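Long-range contacts in chromosome segregation protein smc (Pyrococcus furiosus, PDB 3KTA), which is probably required for chromosome condensation and partitioning, this chain being the C-terminal part of its ABC-type ATPase head: residues G68-F79 with Y90-L99; F79-F89 with L110-F120. All blocks are in the same frame, centred on the assembly; numbering follows the deposited sequence.

Contact 1: G68-F79 with Y90-L99; sequences GEKALTALAFVF and YLFDEIDAHL
Helix 68-79 runs almost antiparallel to strand 90-93, at 170°, their axes 12.5 Å apart at closest approach, and the two backbones draw together only past the strand, where Gly68 CA and Leu99 CA lie 5.1 Å apart. The pairing belongs to the ABC ATPase head: Gly68 is in the signature motif (SGGE) at the start of the helix, while 90-99 carries the Walker B strand and the following D-loop, with Glu94 touching the bound bis(adenosine)-5'-pentaphosphate. The filling is apolar. At the strand end, the ring edge of Phe92 receives two neighbours near its plane: Val78 CG1, and Phe79, whose CZ lies 3.7 Å from Phe92 CE2. The two phenyl planes meet obliquely at 61°. Midway, Leu75 CD2 meets Ile95 CD1 at 3.7 Å; Ile95 CG1 sits between its own backbone N and carbonyl carbon (chi1 54°), which leads CD1 to the helix. Farther on, a methyl of Leu99 wedges into the first helical turn, its CD2 resting 3.7 Å from Leu72 CG and 3.5 Å from Gly68 O. Gly68 lies so close to the D-loop that a CB there would run into His98 O. No direct hydrogen bond joins the segments; instead one water accepts from Gly68 N and donates to His98 O, 2.9 Å from each.

Contact 2: F79-F89 with L110-F120; sequences FAIQKFKPAPF and LIKESSKESQF
Ser118 OG is gripped from two directions: it donates to Ala87 O at 2.7 Å, lying in the carbonyl plane on a lone pair, and accepts from Gln82 NE2 at 3.0 Å. The latter bond is nearly straight (168°) and keeps the hydroxyl close to the amide plane. Gln82 reaches it by bending at chi2 (-86°), which turns the amide from the helix toward the serine. With an alanine here the amide is gone, which is likely to leave the Ser118 hydroxyl without its donor and open a gap beside Ser114. Next along, Gln119 N bonds Pro88 O at 3.1 Å, and Pro86 CG packs beside Glu117 CB at 3.8 Å. Toward helix 110-114 from these bonds, the Phe79 ring lies between the helices. Leu110 CD2 sits over one face as a CH-pi contact, 3.8 Å from the ring centroid, Ser114 OG lies at the ring edge, and Phe120 meets Phe79 rim to rim, the planes almost parallel, with Phe120 CE2 3.7 Å from Phe79 CE1. Helices 79-84 and 110-114 run side by side at 16°, and helix 4-27 touches both through Ala80 and Leu110. Phe89 with Gln119 starts the parallel pairing of the strands joined by helix 101-114, a beta-alpha-beta unit of the P-loop ATPase core; strand 119-123 continues the sheet into the partner chain, whose Ile4 N bonds Gln119 OE1.

Contacts 1 and 2 lie about 14 Å apart, centre to centre, and interlock along the chain: helix 67-84 serves both, then come strand 89-93, helix 101-114 and strand 119-123. The last three form a beta-alpha-beta crossover whose two parallel strands are neighbours. Phe79 belongs to both contacts, and Tyr90 joins them from the strand: its ring stacks with Phe120 and its N lies 2.8 Å from Gln119 O, a probable hydrogen bond. Contact 1 thus ties the signature helix to the Walker B strand and D-loop at the nucleotide side, whereas contact 2 ties that helix's far end to the next helix and strand of the ABC core.

Contact 1: G68-F79 with Y90-L99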
loop_
_atom_site.group_PDB
_atom_site.type_symbol
_atom_site.label_atom_id
_atom_site.label_comp_id
_atom_site.label_asym_id
_atom_site.label_seq_id
_atom_site.Cartn_x
_atom_site.Cartn_y
_atom_site.Cartn_z
ATOM N N GLY B 68 -12.986 -1.261 -13.414
ATOM C CA GLY B 68 -12.659 0.135 -13.177
ATOM C C GLY B 68 -13.562 0.768 -12.133
ATOM O O GLY B 68 -13.101 1.493 -11.253
ATOM N N GLU B 69 -14.857 0.502 -12.236
ATOM C CA GLU B 69 -15.811 1.024 -11.263
ATOM C C GLU B 69 -15.508 0.512 -9.853
ATOM O O GLU B 69 -15.547 1.279 -8.881
ATOM C CB GLU B 69 -17.244 0.677 -11.686
ATOM C CG GLU B 69 -17.699 1.500 -12.883
ATOM C CD GLU B 69 -19.019 1.044 -13.466
ATOM O OE1 GLU B 69 -19.394 -0.131 -13.267
ATOM O OE2 GLU B 69 -19.676 1.874 -14.127
ATOM N N LYS B 70 -15.201 -0.777 -9.736
ATOM C CA LYS B 70 -14.834 -1.349 -8.438
ATOM C C LYS B 70 -13.593 -0.680 -7.845
ATOM O O LYS B 70 -13.559 -0.370 -6.629
ATOM C CB LYS B 70 -14.601 -2.858 -8.555
ATOM C CG LYS B 70 -15.863 -3.661 -8.812
ATOM C CD LYS B 70 -15.494 -5.103 -9.134
ATOM C CE LYS B 70 -16.701 -5.924 -9.556
ATOM N NZ LYS B 70 -17.584 -6.117 -8.389
ATOM N N ALA B 71 -12.588 -0.446 -8.692
ATOM C CA ALA B 71 -11.324 0.153 -8.251
ATOM C C ALA B 71 -11.563 1.562 -7.762
ATOM O O ALA B 71 -11.073 1.943 -6.707
ATOM C CB ALA B 71 -10.297 0.156 -9.375
ATOM N N LEU B 72 -12.333 2.332 -8.518
ATOM C CA LEU B 72 -12.610 3.712 -8.121
ATOM C C LEU B 72 -13.390 3.791 -6.822
ATOM O O LEU B 72 -13.143 4.655 -5.991
ATOM C CB LEU B 72 -13.353 4.463 -9.213
ATOM C CG LEU B 72 -12.487 4.818 -10.413
ATOM C CD1 LEU B 72 -13.309 5.549 -11.471
ATOM C CD2 LEU B 72 -11.272 5.647 -9.992
ATOM N N THR B 73 -14.331 2.874 -6.646
ATOM C CA THR B 73 -15.120 2.840 -5.430
ATOM C C THR B 73 -14.230 2.522 -4.221
ATOM O O THR B 73 -14.322 3.177 -3.177
ATOM C CB THR B 73 -16.262 1.805 -5.562
ATOM O OG1 THR B 73 -17.093 2.176 -6.670
ATOM C CG2 THR B 73 -17.106 1.783 -4.309
ATOM N N ALA B 74 -13.371 1.514 -4.380
ATOM C CA ALA B 74 -12.414 1.104 -3.352
ATOM C C ALA B 74 -11.439 2.235 -3.039
ATOM O O ALA B 74 -11.123 2.477 -1.876
ATOM C CB ALA B 74 -11.649 -0.129 -3.800
ATOM N N LEU B 75 -10.965 2.913 -4.078
ATOM C CA LEU B 75 -10.021 4.012 -3.871
ATOM C C LEU B 75 -10.660 5.174 -3.114
ATOM O O LEU B 75 -10.043 5.778 -2.227
ATOM C CB LEU B 75 -9.421 4.472 -5.197
ATOM C CG LEU B 75 -8.364 3.512 -5.735
ATOM C CD1 LEU B 75 -8.059 3.785 -7.193
ATOM C CD2 LEU B 75 -7.091 3.593 -4.887
ATOM N N ALA B 76 -11.904 5.482 -3.447
ATOM C CA ALA B 76 -12.606 6.551 -2.744
ATOM C C ALA B 76 -12.721 6.216 -1.266
ATOM O O ALA B 76 -12.613 7.084 -0.417
ATOM C CB ALA B 76 -13.988 6.779 -3.355
ATOM N N PHE B 77 -12.914 4.936 -0.954
ATOM C CA PHE B 77 -13.002 4.514 0.432
ATOM C C PHE B 77 -11.665 4.650 1.172
ATOM O O PHE B 77 -11.605 5.183 2.285
ATOM C CB PHE B 77 -13.519 3.067 0.484
ATOM C CG PHE B 77 -13.765 2.559 1.864
ATOM C CD1 PHE B 77 -14.749 3.113 2.664
ATOM C CD2 PHE B 77 -13.018 1.499 2.359
ATOM C CE1 PHE B 77 -14.976 2.642 3.938
ATOM C CE2 PHE B 77 -13.248 1.018 3.641
ATOM C CZ PHE B 77 -14.233 1.588 4.425
ATOM N N VAL B 78 -10.594 4.180 0.553
ATOM C CA VAL B 78 -9.263 4.260 1.157
ATOM C C VAL B 78 -8.910 5.719 1.440
ATOM O O VAL B 78 -8.446 6.076 2.537
ATOM C CB VAL B 78 -8.197 3.660 0.227
ATOM C CG1 VAL B 78 -6.768 3.992 0.746
ATOM C CG2 VAL B 78 -8.392 2.159 0.095
ATOM N N PHE B 79 -9.136 6.560 0.439
ATOM C CA PHE B 79 -8.824 7.981 0.584
ATOM C C PHE B 79 -9.737 8.739 1.546
ATOM O O PHE B 79 -9.310 9.739 2.132
ATOM C CB PHE B 79 -8.692 8.643 -0.791
ATOM C CG PHE B 79 -7.369 8.354 -1.447
ATOM C CD1 PHE B 79 -6.267 9.153 -1.167
ATOM C CD2 PHE B 79 -7.199 7.257 -2.254
ATOM C CE1 PHE B 79 -5.032 8.896 -1.729
ATOM C CE2 PHE B 79 -5.956 6.981 -2.820
ATOM C CZ PHE B 79 -4.871 7.812 -2.552
ATOM N N TYR B 90 1.330 4.580 2.552
ATOM C CA TYR B 90 0.469 3.715 1.752
ATOM C C TYR B 90 1.356 3.058 0.723
ATOM O O TYR B 90 2.264 3.701 0.194
ATOM C CB TYR B 90 -0.642 4.537 1.050
ATOM C CG TYR B 90 -1.592 5.093 2.070
ATOM C CD1 TYR B 90 -1.261 6.228 2.798
ATOM C CD2 TYR B 90 -2.797 4.451 2.359
ATOM C CE1 TYR B 90 -2.094 6.711 3.790
ATOM C CE2 TYR B 90 -3.647 4.940 3.345
ATOM C CZ TYR B 90 -3.292 6.064 4.049
ATOM O OH TYR B 90 -4.105 6.548 5.037
ATOM N N LEU B 91 1.108 1.780 0.464
ATOM C CA LEU B 91 1.824 1.049 -0.574
ATOM C C LEU B 91 0.786 0.546 -1.545
ATOM O O LEU B 91 -0.122 -0.186 -1.164
ATOM C CB LEU B 91 2.597 -0.116 0.030
ATOM C CG LEU B 91 3.233 -1.078 -0.970
ATOM C CD1 LEU B 91 4.333 -0.409 -1.774
ATOM C CD2 LEU B 91 3.805 -2.238 -0.179
ATOM N N PHE B 92 0.877 1.008 -2.789
ATOM C CA PHE B 92 -0.109 0.670 -3.806
ATOM C C PHE B 92 0.624 -0.018 -4.953
ATOM O O PHE B 92 1.488 0.584 -5.580
ATOM C CB PHE B 92 -0.742 1.935 -4.394
ATOM C CG PHE B 92 -1.647 2.704 -3.463
ATOM C CD1 PHE B 92 -2.262 2.108 -2.368
ATOM C CD2 PHE B 92 -1.924 4.038 -3.743
ATOM C CE1 PHE B 92 -3.121 2.847 -1.545
ATOM C CE2 PHE B 92 -2.772 4.790 -2.936
ATOM C CZ PHE B 92 -3.381 4.197 -1.835
ATOM N N ASP B 93 0.254 -1.255 -5.266
ATOM C CA ASP B 93 0.897 -2.001 -6.359
ATOM C C ASP B 93 -0.031 -2.170 -7.578
ATOM O O ASP B 93 -0.944 -2.991 -7.560
ATOM C CB ASP B 93 1.309 -3.374 -5.833
ATOM C CG ASP B 93 2.266 -4.106 -6.763
ATOM O OD1 ASP B 93 2.410 -3.704 -7.943
ATOM O OD2 ASP B 93 2.889 -5.077 -6.287
ATOM N N GLU B 94 0.209 -1.373 -8.619
ATOM C CA GLU B 94 -0.575 -1.407 -9.854
ATOM C C GLU B 94 -2.091 -1.309 -9.609
ATOM O O GLU B 94 -2.889 -2.075 -10.149
ATOM C CB GLU B 94 -0.165 -2.591 -10.742
ATOM C CG GLU B 94 1.288 -2.520 -11.144
ATOM C CD GLU B 94 1.672 -3.520 -12.207
ATOM O OE1 GLU B 94 2.732 -4.160 -12.052
ATOM O OE2 GLU B 94 0.931 -3.656 -13.222
ATOM N N ILE B 95 -2.468 -0.305 -8.820
ATOM C CA ILE B 95 -3.863 -0.081 -8.448
ATOM C C ILE B 95 -4.620 0.567 -9.591
ATOM O O ILE B 95 -5.838 0.687 -9.530
ATOM C CB ILE B 95 -4.014 0.802 -7.185
ATOM C CG1 ILE B 95 -3.254 2.131 -7.354
ATOM C CG2 ILE B 95 -3.561 0.038 -5.938
ATOM C CD1 ILE B 95 -3.908 3.314 -6.678
ATOM N N ASP B 96 -3.882 0.987 -10.621
ATOM C CA ASP B 96 -4.471 1.681 -11.761
ATOM C C ASP B 96 -4.864 0.745 -12.888
ATOM O O ASP B 96 -5.335 1.188 -13.942
ATOM C CB ASP B 96 -3.552 2.814 -12.266
ATOM C CG ASP B 96 -2.060 2.480 -12.175
ATOM O OD1 ASP B 96 -1.690 1.313 -11.992
ATOM O OD2 ASP B 96 -1.250 3.410 -12.334
ATOM N N ALA B 97 -4.696 -0.556 -12.676
ATOM C CA ALA B 97 -5.160 -1.522 -13.672
ATOM C C ALA B 97 -6.658 -1.329 -13.966
ATOM O O ALA B 97 -7.456 -1.044 -13.070
ATOM C CB ALA B 97 -4.890 -2.949 -13.206
ATOM N N HIS B 98 -7.030 -1.463 -15.233
ATOM C CA HIS B 98 -8.438 -1.407 -15.625
ATOM C C HIS B 98 -9.040 -0.001 -15.598
ATOM O O HIS B 98 -10.243 0.160 -15.795
ATOM C CB HIS B 98 -9.277 -2.364 -14.768
ATOM C CG HIS B 98 -8.626 -3.696 -14.553
ATOM N ND1 HIS B 98 -8.590 -4.321 -13.323
ATOM C CD2 HIS B 98 -7.951 -4.505 -15.406
ATOM C CE1 HIS B 98 -7.936 -5.466 -13.434
ATOM N NE2 HIS B 98 -7.534 -5.598 -14.685
ATOM N N LEU B 99 -8.209 1.012 -15.371
ATOM C CA LEU B 99 -8.690 2.391 -15.408
ATOM C C LEU B 99 -8.117 3.116 -16.608
ATOM O O LEU B 99 -6.947 2.933 -16.951
ATOM C CB LEU B 99 -8.293 3.153 -14.140
ATOM C CG LEU B 99 -8.915 2.710 -12.818
ATOM C CD1 LEU B 99 -8.221 3.412 -11.657
ATOM C CD2 LEU B 99 -10.392 3.004 -12.813
HETATM O O HOH W 1 -12.815 -1.127 -16.294
#

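Contact 2: F79-F89 with L110-F120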
loop_
_atom_site.group_PDB
_atom_site.type_symbol
_atom_site.label_atom_id
_atom_site.label_comp_id
_atom_site.label_asym_id
_atom_site.label_seq_id
_atom_site.Cartn_x
_atom_site.Cartn_y
_atom_site.Cartn_z
ATOM N N PHE B 79 -9.136 6.560 0.439
ATOM C CA PHE B 79 -8.824 7.981 0.584
ATOM C C PHE B 79 -9.737 8.739 1.546
ATOM O O PHE B 79 -9.310 9.739 2.132
ATOM C CB PHE B 79 -8.692 8.643 -0.791
ATOM C CG PHE B 79 -7.369 8.354 -1.447
ATOM C CD1 PHE B 79 -6.267 9.153 -1.167
ATOM C CD2 PHE B 79 -7.199 7.257 -2.254
ATOM C CE1 PHE B 79 -5.032 8.896 -1.729
ATOM C CE2 PHE B 79 -5.956 6.981 -2.820
ATOM C CZ PHE B 79 -4.871 7.812 -2.552
ATOM N N ALA B 80 -10.971 8.256 1.733
ATOM C CA ALA B 80 -11.897 8.837 2.709
ATOM C C ALA B 80 -11.352 8.628 4.119
ATOM O O ALA B 80 -11.411 9.519 4.967
ATOM C CB ALA B 80 -13.307 8.194 2.569
ATOM N N ILE B 81 -10.818 7.435 4.362
ATOM C CA ILE B 81 -10.157 7.155 5.619
ATOM C C ILE B 81 -8.889 8.005 5.755
ATOM O O ILE B 81 -8.641 8.602 6.794
ATOM C CB ILE B 81 -9.807 5.655 5.724
ATOM C CG1 ILE B 81 -11.090 4.828 5.660
ATOM C CG2 ILE B 81 -9.077 5.372 7.028
ATOM C CD1 ILE B 81 -10.846 3.315 5.581
ATOM N N GLN B 82 -8.083 8.043 4.700
ATOM C CA GLN B 82 -6.806 8.747 4.764
ATOM C C GLN B 82 -7.012 10.208 5.137
ATOM O O GLN B 82 -6.227 10.782 5.893
ATOM C CB GLN B 82 -6.070 8.639 3.421
ATOM C CG GLN B 82 -4.613 9.126 3.469
ATOM C CD GLN B 82 -4.481 10.611 3.239
ATOM O OE1 GLN B 82 -5.394 11.268 2.719
ATOM N NE2 GLN B 82 -3.325 11.156 3.610
ATOM N N LYS B 83 -8.052 10.822 4.581
ATOM C CA LYS B 83 -8.312 12.240 4.834
ATOM C C LYS B 83 -8.629 12.467 6.317
ATOM O O LYS B 83 -8.196 13.466 6.913
ATOM C CB LYS B 83 -9.445 12.761 3.938
ATOM C CG LYS B 83 -9.845 14.226 4.225
ATOM C CD LYS B 83 -10.749 14.782 3.124
ATOM C CE LYS B 83 -11.251 16.194 3.463
ATOM N NZ LYS B 83 -12.053 16.190 4.732
ATOM N N PHE B 84 -9.371 11.532 6.910
ATOM C CA PHE B 84 -9.746 11.641 8.317
ATOM C C PHE B 84 -8.583 11.338 9.255
ATOM O O PHE B 84 -8.391 12.024 10.267
ATOM C CB PHE B 84 -10.898 10.693 8.634
ATOM C CG PHE B 84 -11.235 10.643 10.095
ATOM C CD1 PHE B 84 -11.907 11.695 10.699
ATOM C CD2 PHE B 84 -10.851 9.560 10.863
ATOM C CE1 PHE B 84 -12.208 11.655 12.051
ATOM C CE2 PHE B 84 -11.150 9.509 12.218
ATOM C CZ PHE B 84 -11.829 10.562 12.806
ATOM N N LYS B 85 -7.824 10.295 8.927
ATOM C CA LYS B 85 -6.701 9.883 9.742
ATOM C C LYS B 85 -5.546 9.412 8.855
ATOM O O LYS B 85 -5.474 8.248 8.490
ATOM C CB LYS B 85 -7.122 8.750 10.685
ATOM C CG LYS B 85 -6.011 8.280 11.607
ATOM C CD LYS B 85 -6.461 7.149 12.522
ATOM N N PRO B 86 -4.638 10.321 8.500
ATOM C CA PRO B 86 -3.594 9.938 7.545
ATOM C C PRO B 86 -2.694 8.850 8.121
ATOM O O PRO B 86 -2.143 9.048 9.209
ATOM C CB PRO B 86 -2.793 11.227 7.364
ATOM C CG PRO B 86 -3.768 12.323 7.674
ATOM C CD PRO B 86 -4.712 11.777 8.715
ATOM N N ALA B 87 -2.545 7.730 7.421
ATOM C CA ALA B 87 -1.630 6.682 7.864
ATOM C C ALA B 87 -0.200 7.116 7.574
ATOM O O ALA B 87 0.028 7.970 6.721
ATOM C CB ALA B 87 -1.937 5.372 7.175
ATOM N N PRO B 88 0.775 6.522 8.272
ATOM C CA PRO B 88 2.169 6.908 8.011
ATOM C C PRO B 88 2.537 6.735 6.538
ATOM O O PRO B 88 3.101 7.666 5.943
ATOM C CB PRO B 88 2.973 5.970 8.922
ATOM C CG PRO B 88 2.036 5.754 10.103
ATOM C CD PRO B 88 0.650 5.630 9.446
ATOM N N PHE B 89 2.187 5.596 5.948
ATOM C CA PHE B 89 2.475 5.378 4.521
ATOM C C PHE B 89 1.436 4.478 3.878
ATOM O O PHE B 89 0.747 3.727 4.570
ATOM C CB PHE B 89 3.878 4.793 4.309
ATOM C CG PHE B 89 4.019 3.375 4.764
ATOM C CD1 PHE B 89 4.345 3.095 6.079
ATOM C CD2 PHE B 89 3.813 2.320 3.878
ATOM C CE1 PHE B 89 4.484 1.784 6.492
ATOM C CE2 PHE B 89 3.953 1.006 4.284
ATOM C CZ PHE B 89 4.271 0.743 5.607
ATOM N N LEU B 110 -5.221 12.980 -6.579
ATOM C CA LEU B 110 -5.632 12.740 -5.193
ATOM C C LEU B 110 -4.435 12.241 -4.367
ATOM O O LEU B 110 -4.262 12.622 -3.208
ATOM C CB LEU B 110 -6.775 11.721 -5.165
ATOM C CG LEU B 110 -7.319 11.252 -3.816
ATOM C CD1 LEU B 110 -7.779 12.429 -2.986
ATOM C CD2 LEU B 110 -8.457 10.273 -4.080
ATOM N N ILE B 111 -3.604 11.388 -4.958
ATOM C CA ILE B 111 -2.363 10.971 -4.297
ATOM C C ILE B 111 -1.447 12.164 -4.014
ATOM O O ILE B 111 -0.962 12.319 -2.892
ATOM C CB ILE B 111 -1.613 9.873 -5.094
ATOM C CG1 ILE B 111 -2.337 8.529 -4.967
ATOM C CG2 ILE B 111 -0.156 9.740 -4.614
ATOM C CD1 ILE B 111 -1.985 7.516 -6.085
ATOM N N LYS B 112 -1.247 13.027 -5.014
ATOM C CA LYS B 112 -0.397 14.203 -4.844
ATOM C C LYS B 112 -0.881 15.083 -3.685
ATOM O O LYS B 112 -0.092 15.474 -2.819
ATOM C CB LYS B 112 -0.355 15.021 -6.138
ATOM C CG LYS B 112 0.661 16.154 -6.115
ATOM C CD LYS B 112 2.057 15.599 -6.264
ATOM C CE LYS B 112 3.045 16.693 -6.594
ATOM N NZ LYS B 112 4.421 16.181 -6.520
ATOM N N GLU B 113 -2.177 15.374 -3.647
ATOM C CA GLU B 113 -2.743 16.180 -2.562
ATOM C C GLU B 113 -2.584 15.481 -1.211
ATOM O O GLU B 113 -2.172 16.096 -0.208
ATOM C CB GLU B 113 -4.211 16.485 -2.828
ATOM C CG GLU B 113 -4.880 17.298 -1.723
ATOM C CD GLU B 113 -4.327 18.701 -1.596
ATOM O OE1 GLU B 113 -3.670 19.180 -2.544
ATOM O OE2 GLU B 113 -4.566 19.340 -0.545
ATOM N N SER B 114 -2.880 14.188 -1.193
ATOM C CA SER B 114 -2.819 13.419 0.055
ATOM C C SER B 114 -1.395 13.267 0.563
ATOM O O SER B 114 -1.187 13.049 1.760
ATOM C CB SER B 114 -3.446 12.030 -0.129
ATOM O OG SER B 114 -4.808 12.155 -0.488
ATOM N N SER B 115 -0.418 13.363 -0.338
ATOM C CA SER B 115 0.983 13.170 0.041
ATOM C C SER B 115 1.518 14.301 0.914
ATOM O O SER B 115 2.622 14.215 1.431
ATOM C CB SER B 115 1.868 12.977 -1.198
ATOM O OG SER B 115 1.980 14.194 -1.910
ATOM N N LYS B 116 0.730 15.354 1.094
ATOM C CA LYS B 116 1.088 16.369 2.080
ATOM C C LYS B 116 1.030 15.827 3.510
ATOM O O LYS B 116 1.701 16.357 4.397
ATOM C CB LYS B 116 0.185 17.598 1.950
ATOM C CG LYS B 116 0.303 18.308 0.610
ATOM C CD LYS B 116 -0.771 19.389 0.466
ATOM C CE LYS B 116 -0.664 20.101 -0.874
ATOM N NZ LYS B 116 -1.720 21.140 -1.042
ATOM N N GLU B 117 0.234 14.775 3.726
ATOM C CA GLU B 117 -0.034 14.247 5.071
ATOM C C GLU B 117 0.392 12.788 5.275
ATOM O O GLU B 117 0.553 12.350 6.413
ATOM C CB GLU B 117 -1.522 14.377 5.438
ATOM C CG GLU B 117 -2.091 15.784 5.321
ATOM C CD GLU B 117 -1.418 16.770 6.258
ATOM O OE1 GLU B 117 -0.794 16.331 7.242
ATOM O OE2 GLU B 117 -1.519 17.988 6.009
ATOM N N SER B 118 0.557 12.042 4.185
ATOM C CA SER B 118 1.033 10.659 4.263
ATOM C C SER B 118 2.056 10.400 3.165
ATOM O O SER B 118 2.035 11.056 2.123
ATOM C CB SER B 118 -0.126 9.663 4.078
ATOM O OG SER B 118 -1.117 9.807 5.079
ATOM N N GLN B 119 2.908 9.397 3.376
ATOM C CA GLN B 119 3.833 8.928 2.359
ATOM C C GLN B 119 3.107 7.938 1.438
ATOM O O GLN B 119 2.317 7.114 1.906
ATOM C CB GLN B 119 5.016 8.247 3.049
ATOM C CG GLN B 119 6.032 7.607 2.115
ATOM C CD GLN B 119 7.191 7.035 2.922
ATOM O OE1 GLN B 119 6.975 6.276 3.874
ATOM N NE2 GLN B 119 8.412 7.411 2.570
ATOM N N PHE B 120 3.369 8.028 0.137
ATOM C CA PHE B 120 2.811 7.093 -0.835
ATOM C C PHE B 120 3.910 6.444 -1.643
ATOM O O PHE B 120 4.774 7.145 -2.192
ATOM C CB PHE B 120 1.845 7.837 -1.780
ATOM C CG PHE B 120 0.565 8.203 -1.126
ATOM C CD1 PHE B 120 0.459 9.369 -0.368
ATOM C CD2 PHE B 120 -0.536 7.356 -1.211
ATOM C CE1 PHE B 120 -0.733 9.694 0.252
ATOM C CE2 PHE B 120 -1.718 7.670 -0.577
ATOM C CZ PHE B 120 -1.820 8.833 0.161
HETATM O O HOH W 2 1.312 10.576 8.157
#